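Side-chain contacts in lyase/mutase (Burkholderia cenocepacia, PDB 4LSB), which is a TIM-barrel protein of a phosphomutase family and binds a magnesium ion: residues I124-G129 against I179-A184; E143-A148 against V183-A188; R173-T178 against A201-A206. All coordinates share one frame; numbering follows the deposited sequence.

Interaction 1: I124-G129 against I179-A184; sequences IEDATG and IARLVA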
ATOM      1  N   ILE B 124      -2.840  -2.072  24.102  1.00 17.17           N
ATOM      2  CA  ILE B 124      -1.586  -1.866  24.827  1.00 18.66           C
ATOM      3  C   ILE B 124      -1.048  -3.224  25.184  1.00 19.50           C
ATOM      4  O   ILE B 124      -1.693  -3.989  25.895  1.00 18.82           O
ATOM      5  CB  ILE B 124      -1.762  -1.022  26.106  1.00 18.63           C
ATOM      6  CG1 ILE B 124      -2.249   0.388  25.778  1.00 18.44           C
ATOM      7  CG2 ILE B 124      -0.454  -0.885  26.870  1.00 19.19           C
ATOM      8  CD1 ILE B 124      -1.304   1.265  24.940  1.00 19.34           C
ATOM      9  N   GLU B 125       0.152  -3.503  24.701  1.00 21.95           N
ATOM     10  CA  GLU B 125       0.759  -4.790  24.956  1.00 23.78           C
ATOM     11  C   GLU B 125       1.805  -4.766  26.048  1.00 25.23           C
ATOM     12  O   GLU B 125       2.332  -3.694  26.405  1.00 26.08           O
ATOM     13  CB  GLU B 125       1.329  -5.371  23.673  1.00 26.99           C
ATOM     14  CG  GLU B 125       2.475  -4.605  23.085  1.00 29.05           C
ATOM     15  CD  GLU B 125       2.671  -4.854  21.588  1.00 31.87           C
ATOM     16  OE1 GLU B 125       1.707  -4.916  20.777  1.00 28.74           O
ATOM     17  OE2 GLU B 125       3.847  -4.932  21.221  1.00 31.73           O
ATOM     18  N   ASP B 126       2.114  -5.942  26.579  1.00 23.62           N
ATOM     19  CA  ASP B 126       3.121  -6.080  27.681  1.00 23.39           C
ATOM     20  C   ASP B 126       4.511  -6.565  27.233  1.00 24.70           C
ATOM     21  O   ASP B 126       5.222  -7.204  27.983  1.00 23.44           O
ATOM     22  CB  ASP B 126       2.546  -6.967  28.801  1.00 23.62           C
ATOM     23  CG  ASP B 126       2.150  -8.380  28.308  1.00 21.96           C
ATOM     24  OD1 ASP B 126       2.505  -8.668  27.169  1.00 22.70           O
ATOM     25  OD2 ASP B 126       1.529  -9.152  29.055  1.00 20.32           O
ATOM     26  N   ALA B 127       4.875  -6.286  25.992  1.00 26.43           N
ATOM     27  CA  ALA B 127       6.199  -6.570  25.488  1.00 27.45           C
ATOM     28  C   ALA B 127       7.044  -5.333  25.700  1.00 27.65           C
ATOM     29  O   ALA B 127       6.669  -4.234  25.307  1.00 24.72           O
ATOM     30  CB  ALA B 127       6.183  -6.939  24.015  1.00 28.22           C
ATOM     31  N   THR B 128       8.214  -5.553  26.292  1.00 29.55           N
ATOM     32  CA  THR B 128       9.098  -4.474  26.722  1.00 31.36           C
ATOM     33  C   THR B 128       9.945  -4.023  25.543  1.00 34.37           C
ATOM     34  O   THR B 128      10.415  -2.877  25.506  1.00 34.95           O
ATOM     35  CB  THR B 128      10.059  -4.998  27.780  1.00 31.85           C
ATOM     36  OG1 THR B 128      10.788  -6.080  27.216  1.00 31.17           O
ATOM     37  CG2 THR B 128       9.311  -5.531  28.989  1.00 31.74           C
ATOM     38  N   GLY B 129      10.166  -4.937  24.593  1.00 35.66           N
ATOM     39  CA  GLY B 129      11.134  -4.720  23.516  1.00 37.06           C
ATOM     40  C   GLY B 129      12.551  -5.086  23.911  1.00 38.66           C
ATOM     41  O   GLY B 129      13.458  -4.981  23.098  1.00 38.89           O
ATOM     42  N   ILE B 179      -3.258 -16.573  30.806  1.00 22.79           N
ATOM     43  CA  ILE B 179      -4.624 -16.352  31.335  1.00 22.02           C
ATOM     44  C   ILE B 179      -4.612 -15.472  32.551  1.00 22.17           C
ATOM     45  O   ILE B 179      -5.456 -14.596  32.686  1.00 22.90           O
ATOM     46  CB  ILE B 179      -5.387 -17.684  31.564  1.00 22.68           C
ATOM     47  CG1 ILE B 179      -5.893 -18.224  30.224  1.00 23.08           C
ATOM     48  CG2 ILE B 179      -6.562 -17.569  32.503  1.00 22.09           C
ATOM     49  CD1 ILE B 179      -6.181 -19.716  30.268  1.00 24.44           C
ATOM     50  N   ALA B 180      -3.651 -15.671  33.441  1.00 23.26           N
ATOM     51  CA  ALA B 180      -3.644 -14.914  34.688  1.00 23.72           C
ATOM     52  C   ALA B 180      -3.433 -13.453  34.386  1.00 23.09           C
ATOM     53  O   ALA B 180      -4.063 -12.598  34.965  1.00 22.94           O
ATOM     54  CB  ALA B 180      -2.583 -15.424  35.635  1.00 24.60           C
ATOM     55  N   ARG B 181      -2.509 -13.150  33.492  1.00 26.80           N
ATOM     56  CA  ARG B 181      -2.286 -11.744  33.056  1.00 23.89           C
ATOM     57  C   ARG B 181      -3.569 -11.132  32.480  1.00 22.92           C
ATOM     58  O   ARG B 181      -3.983  -9.999  32.833  1.00 23.52           O
ATOM     59  CB  ARG B 181      -1.172 -11.717  32.026  1.00 25.34           C
ATOM     60  CG  ARG B 181       0.225 -11.884  32.651  1.00 26.82           C
ATOM     61  CD  ARG B 181       1.316 -11.906  31.585  1.00 27.93           C
ATOM     62  NE  ARG B 181       2.630 -11.922  32.238  1.00 29.66           N
ATOM     63  CZ  ARG B 181       3.273 -10.858  32.713  1.00 31.81           C
ATOM     64  NH1 ARG B 181       2.771  -9.635  32.586  1.00 33.27           N
ATOM     65  NH2 ARG B 181       4.451 -11.013  33.300  1.00 31.84           N
ATOM     66  N   LEU B 182      -4.226 -11.877  31.594  1.00 20.77           N
ATOM     67  CA  LEU B 182      -5.415 -11.345  30.927  1.00 19.51           C
ATOM     68  C   LEU B 182      -6.489 -11.088  31.925  1.00 19.17           C
ATOM     69  O   LEU B 182      -7.193 -10.103  31.838  1.00 18.66           O
ATOM     70  CB  LEU B 182      -5.973 -12.245  29.825  1.00 18.19           C
ATOM     71  CG  LEU B 182      -5.089 -12.439  28.610  1.00 18.96           C
ATOM     72  CD1 LEU B 182      -5.793 -13.367  27.623  1.00 18.86           C
ATOM     73  CD2 LEU B 182      -4.777 -11.123  27.931  1.00 19.66           C
ATOM     74  N   VAL B 183      -6.643 -12.005  32.870  1.00 19.99           N
ATOM     75  CA  VAL B 183      -7.614 -11.810  33.943  1.00 19.69           C
ATOM     76  C   VAL B 183      -7.253 -10.559  34.806  1.00 20.75           C
ATOM     77  O   VAL B 183      -8.110  -9.793  35.226  1.00 19.95           O
ATOM     78  CB  VAL B 183      -7.656 -13.073  34.838  1.00 21.55           C
ATOM     79  CG1 VAL B 183      -8.391 -12.784  36.139  1.00 22.33           C
ATOM     80  CG2 VAL B 183      -8.301 -14.214  34.084  1.00 21.43           C
ATOM     81  N   ALA B 184      -5.973 -10.356  35.019  1.00 21.24           N
ATOM     82  CA  ALA B 184      -5.534  -9.220  35.827  1.00 22.33           C
ATOM     83  C   ALA B 184      -5.769  -7.890  35.078  1.00 21.42           C
ATOM     84  O   ALA B 184      -6.130  -6.877  35.688  1.00 19.77           O
ATOM     85  CB  ALA B 184      -4.086  -9.365  36.199  1.00 21.77           C
TER
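D126 and R181 meet as a buried ion pair, and the distances class it as a loose one: D126 OD2 lies 3.8 Å from R181 NH1, long for a salt bridge and without a direct hydrogen bond. The carboxylate and guanidinium planes stand 87° apart, so the two groups do not form the flat, two-pronged pairing possible for these ions.

The second kind of contact is van der Waals. The same D126 OD2 rests 3.7 Å from R181 CD. Chi1 of -76° sets R181 CG beside its own backbone N and opposite the carbonyl carbon, and the chain then runs extended from CG to NE, which carries the charged end over to the carboxylate.

Hydrogen bonds to residues outside the pair supply most of the polar grip. Y185 OH bonds both D126 OD2 and R181 NH1, so the phenol bridges the two ions that do not bond directly. D126 OD1 takes the backbone N of E166. On the arginine, NE is held in a salt bridge by D177 and NH2 bonds the carbonyl O of Y136; both charged groups are thus tied at more than one point, which probably limits their rotation.

D126 lies in the stretch that leads out of strand 121-125, about 11 Å by its side chain from the magnesium ion, while R181 projects from helix 175-187. S141 of helix 138-153 touches D126, and C165, in the loop after strand 160-164, touches both residues.

Interaction 2: E143-A148 against V183-A188; sequences ERIAAA and VAYRDA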
ATOM      1  N   GLU B 143      -0.198  -2.099  36.358  1.00 29.19           N
ATOM      2  CA  GLU B 143      -0.201  -0.639  36.594  1.00 30.29           C
ATOM      3  C   GLU B 143      -0.308   0.138  35.289  1.00 28.30           C
ATOM      4  O   GLU B 143      -1.025   1.176  35.186  1.00 25.47           O
ATOM      5  CB  GLU B 143       1.082  -0.193  37.286  1.00 35.88           C
ATOM      6  CG  GLU B 143       0.905   0.330  38.682  1.00 39.86           C
ATOM      7  CD  GLU B 143       2.184   1.017  39.183  1.00 44.65           C
ATOM      8  OE1 GLU B 143       2.061   2.101  39.810  1.00 48.41           O
ATOM      9  OE2 GLU B 143       3.298   0.487  38.922  1.00 43.86           O
ATOM     10  N   ARG B 144       0.426  -0.367  34.298  1.00 26.36           N
ATOM     11  CA  ARG B 144       0.345   0.172  32.932  1.00 27.33           C
ATOM     12  C   ARG B 144      -1.086   0.143  32.379  1.00 25.12           C
ATOM     13  O   ARG B 144      -1.589   1.152  31.886  1.00 23.75           O
ATOM     14  CB  ARG B 144       1.291  -0.569  31.983  1.00 27.55           C
ATOM     15  CG  ARG B 144       2.765  -0.192  32.144  1.00 28.04           C
ATOM     16  CD  ARG B 144       3.645  -1.280  31.560  1.00 29.03           C
ATOM     17  NE  ARG B 144       3.252  -1.618  30.189  1.00 28.11           N
ATOM     18  CZ  ARG B 144       3.608  -0.928  29.113  1.00 28.94           C
ATOM     19  NH1 ARG B 144       4.395   0.167  29.210  1.00 29.30           N
ATOM     20  NH2 ARG B 144       3.220  -1.335  27.933  1.00 26.94           N
ATOM     21  N   ILE B 145      -1.730  -1.015  32.407  1.00 25.22           N
ATOM     22  CA  ILE B 145      -3.121  -1.112  31.898  1.00 24.32           C
ATOM     23  C   ILE B 145      -4.074  -0.239  32.732  1.00 22.85           C
ATOM     24  O   ILE B 145      -4.972   0.407  32.211  1.00 21.49           O
ATOM     25  CB  ILE B 145      -3.614  -2.577  31.874  1.00 24.24           C
ATOM     26  CG1 ILE B 145      -2.836  -3.368  30.833  1.00 24.58           C
ATOM     27  CG2 ILE B 145      -5.124  -2.658  31.602  1.00 25.33           C
ATOM     28  CD1 ILE B 145      -2.929  -2.859  29.410  1.00 24.74           C
ATOM     29  N   ALA B 146      -3.844  -0.170  34.031  1.00 23.31           N
ATOM     30  CA  ALA B 146      -4.667   0.676  34.886  1.00 22.20           C
ATOM     31  C   ALA B 146      -4.625   2.177  34.468  1.00 21.11           C
ATOM     32  O   ALA B 146      -5.634   2.894  34.490  1.00 19.73           O
ATOM     33  CB  ALA B 146      -4.228   0.524  36.322  1.00 23.13           C
ATOM     34  N   ALA B 147      -3.464   2.624  34.055  1.00 20.43           N
ATOM     35  CA  ALA B 147      -3.271   3.991  33.592  1.00 21.32           C
ATOM     36  C   ALA B 147      -3.954   4.178  32.246  1.00 20.32           C
ATOM     37  O   ALA B 147      -4.509   5.246  31.970  1.00 19.92           O
ATOM     38  CB  ALA B 147      -1.765   4.310  33.487  1.00 22.22           C
ATOM     39  N   ALA B 148      -3.904   3.146  31.404  1.00 20.61           N
ATOM     40  CA  ALA B 148      -4.566   3.217  30.096  1.00 20.32           C
ATOM     41  C   ALA B 148      -6.084   3.285  30.296  1.00 19.98           C
ATOM     42  O   ALA B 148      -6.752   4.038  29.625  1.00 19.21           O
ATOM     43  CB  ALA B 148      -4.205   2.041  29.192  1.00 19.77           C
ATOM     44  N   VAL B 183      -6.643 -12.005  32.870  1.00 19.99           N
ATOM     45  CA  VAL B 183      -7.614 -11.810  33.943  1.00 19.69           C
ATOM     46  C   VAL B 183      -7.253 -10.559  34.806  1.00 20.75           C
ATOM     47  O   VAL B 183      -8.110  -9.793  35.226  1.00 19.95           O
ATOM     48  CB  VAL B 183      -7.656 -13.073  34.838  1.00 21.55           C
ATOM     49  CG1 VAL B 183      -8.391 -12.784  36.139  1.00 22.33           C
ATOM     50  CG2 VAL B 183      -8.301 -14.214  34.084  1.00 21.43           C
ATOM     51  N   ALA B 184      -5.973 -10.356  35.019  1.00 21.24           N
ATOM     52  CA  ALA B 184      -5.534  -9.220  35.827  1.00 22.33           C
ATOM     53  C   ALA B 184      -5.769  -7.890  35.078  1.00 21.42           C
ATOM     54  O   ALA B 184      -6.130  -6.877  35.688  1.00 19.77           O
ATOM     55  CB  ALA B 184      -4.086  -9.365  36.199  1.00 21.77           C
ATOM     56  N   TYR B 185      -5.541  -7.919  33.778  1.00 20.70           N
ATOM     57  CA  TYR B 185      -5.819  -6.782  32.915  1.00 20.42           C
ATOM     58  C   TYR B 185      -7.335  -6.482  32.860  1.00 19.99           C
ATOM     59  O   TYR B 185      -7.727  -5.329  32.914  1.00 19.78           O
ATOM     60  CB  TYR B 185      -5.241  -7.022  31.507  1.00 20.82           C
ATOM     61  CG  TYR B 185      -3.751  -7.360  31.417  1.00 21.55           C
ATOM     62  CD1 TYR B 185      -2.868  -7.104  32.492  1.00 22.80           C
ATOM     63  CD2 TYR B 185      -3.205  -7.917  30.262  1.00 21.56           C
ATOM     64  CE1 TYR B 185      -1.500  -7.407  32.412  1.00 23.34           C
ATOM     65  CE2 TYR B 185      -1.854  -8.195  30.169  1.00 22.21           C
ATOM     66  CZ  TYR B 185      -0.993  -7.931  31.257  1.00 23.11           C
ATOM     67  OH  TYR B 185       0.345  -8.255  31.195  1.00 24.83           O
ATOM     68  N   ARG B 186      -8.165  -7.517  32.781  1.00 19.83           N
ATOM     69  CA  ARG B 186      -9.617  -7.377  32.826  1.00 20.83           C
ATOM     70  C   ARG B 186      -9.994  -6.733  34.171  1.00 22.30           C
ATOM     71  O   ARG B 186     -10.799  -5.805  34.229  1.00 20.16           O
ATOM     72  CB  ARG B 186     -10.291  -8.747  32.685  1.00 22.02           C
ATOM     73  CG  ARG B 186     -11.801  -8.707  32.678  1.00 23.29           C
ATOM     74  CD  ARG B 186     -12.367 -10.009  33.170  1.00 24.32           C
ATOM     75  NE  ARG B 186     -12.207 -10.184  34.621  1.00 24.09           N
ATOM     76  CZ  ARG B 186     -12.128 -11.365  35.226  1.00 26.32           C
ATOM     77  NH1 ARG B 186     -12.166 -12.477  34.523  1.00 28.63           N
ATOM     78  NH2 ARG B 186     -12.018 -11.441  36.552  1.00 25.81           N
ATOM     79  N   ASP B 187      -9.392  -7.220  35.260  1.00 22.77           N
ATOM     80  CA  ASP B 187      -9.754  -6.682  36.565  1.00 25.47           C
ATOM     81  C   ASP B 187      -9.292  -5.244  36.735  1.00 25.19           C
ATOM     82  O   ASP B 187      -9.926  -4.474  37.435  1.00 27.35           O
ATOM     83  CB  ASP B 187      -9.210  -7.550  37.689  1.00 24.87           C
ATOM     84  CG  ASP B 187      -9.920  -8.862  37.779  1.00 26.15           C
ATOM     85  OD1 ASP B 187     -10.972  -9.032  37.124  1.00 25.69           O
ATOM     86  OD2 ASP B 187      -9.385  -9.748  38.488  1.00 28.09           O
ATOM     87  N   ALA B 188      -8.218  -4.879  36.049  1.00 23.67           N
ATOM     88  CA  ALA B 188      -7.821  -3.491  36.007  1.00 24.59           C
ATOM     89  C   ALA B 188      -8.714  -2.563  35.157  1.00 23.26           C
ATOM     90  O   ALA B 188      -8.539  -1.359  35.238  1.00 23.47           O
ATOM     91  CB  ALA B 188      -6.374  -3.383  35.594  1.00 25.51           C
TER
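One face of the Y185 ring receives CG1 of I145, which stands 4.0 Å above the ring plane and is displaced toward the rim; its distance to Y185 CD1 is 4.1 Å. The hydroxyl end of the ring points to D126. A second flat group, the R186 guanidinium, has the carbonyl O of V183 over one face, a contact internal to helix 175-187. The I145-Y185 contact joins two neighbouring outer helices of the TIM barrel, 138-153 and 175-187, which are linked through strand 160-164 in the repeating beta-alpha order of the fold.

The isoleucine and tyrosine side chains meet at about a right angle. Chi1 of -67° puts I145 CG1 beside its backbone N and CG2 opposite that N. The two branches therefore divide the work: CG1 goes to the ring, while CG2 packs 4.0 Å from the backbone O of Y185 and 4.2 Å from CB of A188. A163, on strand 160-164, touches both I145 and Y185, evidence that this part of the interface lies against the barrel wall.

Small side chains permit the closer approach on the outer side. The CA atoms of A146 and A188 are 5.3 Å apart, against 6.4 Å for the CA atoms of I145 and Y185. V142, one turn before A146, also touches A188. No hydrogen bond crosses the interface; the segments meet by van der Waals contact, mostly between apolar side chains.

R186 is bound within its own helix and by V211 O, which accepts from NH1. Its NH2 donates to the syn lone pair of D187 OD1 at 2.7 Å, bent to 136° at the hydrogen and with the oxygen 23° out of the guanidinium plane.

Interaction 3: R173-T178 against A201-A206; sequences RDLDDT and ADEIAA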
ATOM      1  N   ARG B 173       5.237 -19.866  25.957  1.00 33.40           N
ATOM      2  CA  ARG B 173       3.943 -20.438  25.596  1.00 33.47           C
ATOM      3  C   ARG B 173       3.321 -21.097  26.825  1.00 32.52           C
ATOM      4  O   ARG B 173       3.044 -22.271  26.826  1.00 34.81           O
ATOM      5  CB  ARG B 173       4.091 -21.443  24.444  1.00 35.40           C
ATOM      6  CG  ARG B 173       4.650 -20.822  23.172  1.00 38.10           C
ATOM      7  CD  ARG B 173       4.825 -21.869  22.088  1.00 41.64           C
ATOM      8  NE  ARG B 173       3.510 -22.390  21.726  1.00 42.78           N
ATOM      9  CZ  ARG B 173       2.691 -21.821  20.847  1.00 40.79           C
ATOM     10  NH1 ARG B 173       3.042 -20.711  20.198  1.00 40.83           N
ATOM     11  NH2 ARG B 173       1.516 -22.372  20.613  1.00 41.33           N
ATOM     12  N   ASP B 174       3.089 -20.319  27.861  1.00 32.74           N
ATOM     13  CA  ASP B 174       2.523 -20.799  29.109  1.00 33.73           C
ATOM     14  C   ASP B 174       1.088 -20.277  29.239  1.00 31.87           C
ATOM     15  O   ASP B 174       0.857 -19.078  29.496  1.00 28.37           O
ATOM     16  CB  ASP B 174       3.399 -20.298  30.267  1.00 37.61           C
ATOM     17  CG  ASP B 174       2.867 -20.682  31.660  1.00 40.27           C
ATOM     18  OD1 ASP B 174       1.710 -20.369  32.007  1.00 41.41           O
ATOM     19  OD2 ASP B 174       3.637 -21.269  32.446  1.00 52.22           O
ATOM     20  N   LEU B 175       0.126 -21.172  29.052  1.00 30.29           N
ATOM     21  CA  LEU B 175      -1.300 -20.820  29.055  1.00 30.16           C
ATOM     22  C   LEU B 175      -1.730 -20.226  30.376  1.00 30.30           C
ATOM     23  O   LEU B 175      -2.467 -19.258  30.450  1.00 27.11           O
ATOM     24  CB  LEU B 175      -2.141 -22.075  28.750  1.00 31.18           C
ATOM     25  CG  LEU B 175      -3.670 -21.923  28.590  1.00 31.05           C
ATOM     26  CD1 LEU B 175      -3.960 -20.946  27.470  1.00 28.75           C
ATOM     27  CD2 LEU B 175      -4.353 -23.265  28.301  1.00 31.21           C
ATOM     28  N   ASP B 176      -1.266 -20.819  31.460  1.00 29.28           N
ATOM     29  CA  ASP B 176      -1.699 -20.358  32.737  1.00 29.77           C
ATOM     30  C   ASP B 176      -1.184 -18.964  33.142  1.00 27.31           C
ATOM     31  O   ASP B 176      -1.935 -18.216  33.709  1.00 25.92           O
ATOM     32  CB  ASP B 176      -1.393 -21.412  33.772  1.00 33.26           C
ATOM     33  CG  ASP B 176      -2.227 -22.639  33.553  1.00 37.75           C
ATOM     34  OD1 ASP B 176      -3.380 -22.679  34.056  1.00 40.82           O
ATOM     35  OD2 ASP B 176      -1.745 -23.544  32.828  1.00 39.57           O
ATOM     36  N   ASP B 177       0.068 -18.611  32.837  1.00 27.77           N
ATOM     37  CA  ASP B 177       0.531 -17.229  33.093  1.00 27.57           C
ATOM     38  C   ASP B 177      -0.227 -16.254  32.192  1.00 27.36           C
ATOM     39  O   ASP B 177      -0.615 -15.157  32.600  1.00 25.36           O
ATOM     40  CB  ASP B 177       2.026 -17.030  32.818  1.00 30.40           C
ATOM     41  CG  ASP B 177       2.542 -15.644  33.342  1.00 30.93           C
ATOM     42  OD1 ASP B 177       2.497 -15.451  34.559  1.00 31.48           O
ATOM     43  OD2 ASP B 177       2.990 -14.756  32.556  1.00 33.18           O
ATOM     44  N   THR B 178      -0.409 -16.674  30.955  1.00 25.20           N
ATOM     45  CA  THR B 178      -1.059 -15.844  29.967  1.00 23.49           C
ATOM     46  C   THR B 178      -2.494 -15.548  30.414  1.00 22.33           C
ATOM     47  O   THR B 178      -2.910 -14.397  30.398  1.00 22.17           O
ATOM     48  CB  THR B 178      -0.964 -16.489  28.600  1.00 22.81           C
ATOM     49  OG1 THR B 178       0.416 -16.668  28.238  1.00 23.66           O
ATOM     50  CG2 THR B 178      -1.645 -15.599  27.541  1.00 22.45           C
ATOM     51  N   ALA B 201      -7.520 -24.672  19.557  1.00 21.97           N
ATOM     52  CA  ALA B 201      -8.933 -24.461  19.875  1.00 22.02           C
ATOM     53  C   ALA B 201      -9.200 -24.649  21.363  1.00 22.10           C
ATOM     54  O   ALA B 201      -9.953 -23.875  21.959  1.00 21.84           O
ATOM     55  CB  ALA B 201      -9.833 -25.381  19.072  1.00 22.37           C
ATOM     56  N   ASP B 202      -8.642 -25.714  21.934  1.00 24.20           N
ATOM     57  CA  ASP B 202      -8.856 -26.010  23.357  1.00 26.23           C
ATOM     58  C   ASP B 202      -8.238 -24.939  24.237  1.00 23.34           C
ATOM     59  O   ASP B 202      -8.822 -24.592  25.247  1.00 22.49           O
ATOM     60  CB  ASP B 202      -8.256 -27.373  23.754  1.00 31.82           C
ATOM     61  CG  ASP B 202      -9.041 -28.568  23.174  1.00 35.90           C
ATOM     62  OD1 ASP B 202     -10.234 -28.416  22.801  1.00 36.42           O
ATOM     63  OD2 ASP B 202      -8.462 -29.677  23.158  1.00 41.96           O
ATOM     64  N   GLU B 203      -7.056 -24.448  23.860  1.00 22.97           N
ATOM     65  CA  GLU B 203      -6.413 -23.339  24.599  1.00 23.07           C
ATOM     66  C   GLU B 203      -7.266 -22.045  24.521  1.00 19.68           C
ATOM     67  O   GLU B 203      -7.520 -21.372  25.523  1.00 19.56           O
ATOM     68  CB  GLU B 203      -4.988 -23.098  24.111  1.00 25.63           C
ATOM     69  CG  GLU B 203      -4.022 -24.252  24.431  1.00 29.77           C
ATOM     70  CD  GLU B 203      -2.543 -23.860  24.449  1.00 33.76           C
ATOM     71  OE1 GLU B 203      -2.172 -22.810  23.915  1.00 33.59           O
ATOM     72  OE2 GLU B 203      -1.712 -24.631  25.006  1.00 41.74           O
ATOM     73  N   ILE B 204      -7.755 -21.733  23.333  1.00 18.22           N
ATOM     74  CA  ILE B 204      -8.648 -20.569  23.154  1.00 16.84           C
ATOM     75  C   ILE B 204      -9.927 -20.658  23.996  1.00 15.78           C
ATOM     76  O   ILE B 204     -10.346 -19.693  24.652  1.00 15.26           O
ATOM     77  CB  ILE B 204      -9.037 -20.405  21.658  1.00 17.30           C
ATOM     78  CG1 ILE B 204      -7.859 -19.960  20.823  1.00 18.26           C
ATOM     79  CG2 ILE B 204     -10.157 -19.399  21.486  1.00 17.51           C
ATOM     80  CD1 ILE B 204      -8.070 -20.114  19.350  1.00 18.39           C
ATOM     81  N   ALA B 205     -10.589 -21.805  23.979  1.00 16.12           N
ATOM     82  CA  ALA B 205     -11.808 -21.946  24.775  1.00 17.03           C
ATOM     83  C   ALA B 205     -11.564 -21.754  26.272  1.00 17.38           C
ATOM     84  O   ALA B 205     -12.403 -21.256  26.991  1.00 18.28           O
ATOM     85  CB  ALA B 205     -12.446 -23.276  24.525  1.00 18.69           C
ATOM     86  N   ALA B 206     -10.409 -22.185  26.747  1.00 17.67           N
ATOM     87  CA  ALA B 206     -10.019 -21.990  28.150  1.00 17.73           C
ATOM     88  C   ALA B 206      -9.775 -20.521  28.469  1.00 17.19           C
ATOM     89  O   ALA B 206     -10.063 -20.073  29.563  1.00 16.58           O
ATOM     90  CB  ALA B 206      -8.768 -22.775  28.461  1.00 18.58           C
TER
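The backbones of 173-178 and 201-206 come nearest at L175 and E203, whose CA atoms are 7.2 Å apart, and no hydrogen bond crosses between them. L175 supplies both methyls. CD1 lies 4.1 Å from E203 CB, and CD2 reaches E203 CG at 4.0 Å, so the leucine fork lies against the aliphatic root of the glutamate. Chi1 of -175° turns L175 CG to the side opposite its backbone N, and CD2 also approaches A206 CB at 4.4 Å, one turn further along the second helix.

Helices 175-187 and 201-211 are successive outer helices of the TIM barrel, joined through strand 192-194, and this contact ties their N-terminal ends together near the surface. Y168, from a loop, touches L175, T178 and E203 and so bridges the seam. The carboxylate of E203 stays out of the apolar touch: its OE1 is 5.0 Å from R173 NH2, too far for a salt bridge, though the opposite charges may attract weakly.

D174 is the N-cap of helix 175-187. Its OD1 accepts from D177 N along a nearly straight line, 172° at the hydrogen, on the anti side of that oxygen but tilted out of the carboxylate plane. D174 O takes two donors, T178 N at 3.1 Å and T178 OG1 at 2.8 Å, the hydroxyl sitting 39° out of the carbonyl plane.

All three contacts use helix 175-187: interaction 3 its first turn, interaction 1 its middle, interaction 2 its last turns. Interactions 1 and 2 are centred 9 Å apart and share V183 and A184; they also touch directly, E125 O lying 2.9 Å from R144 NH2. Interaction 3 is about 13 Å from interaction 1 and about 19 Å from interaction 2, centre to centre, and meets the former through I179 CD1 and A206 O. In chain order the partners are strand 121-125, helix 138-153, helix 175-187 and helix 201-211. The shared helix is thus joined to both flanking outer helices and to the residues leading out of strand 121-125, at the C-terminal ends of the barrel strands.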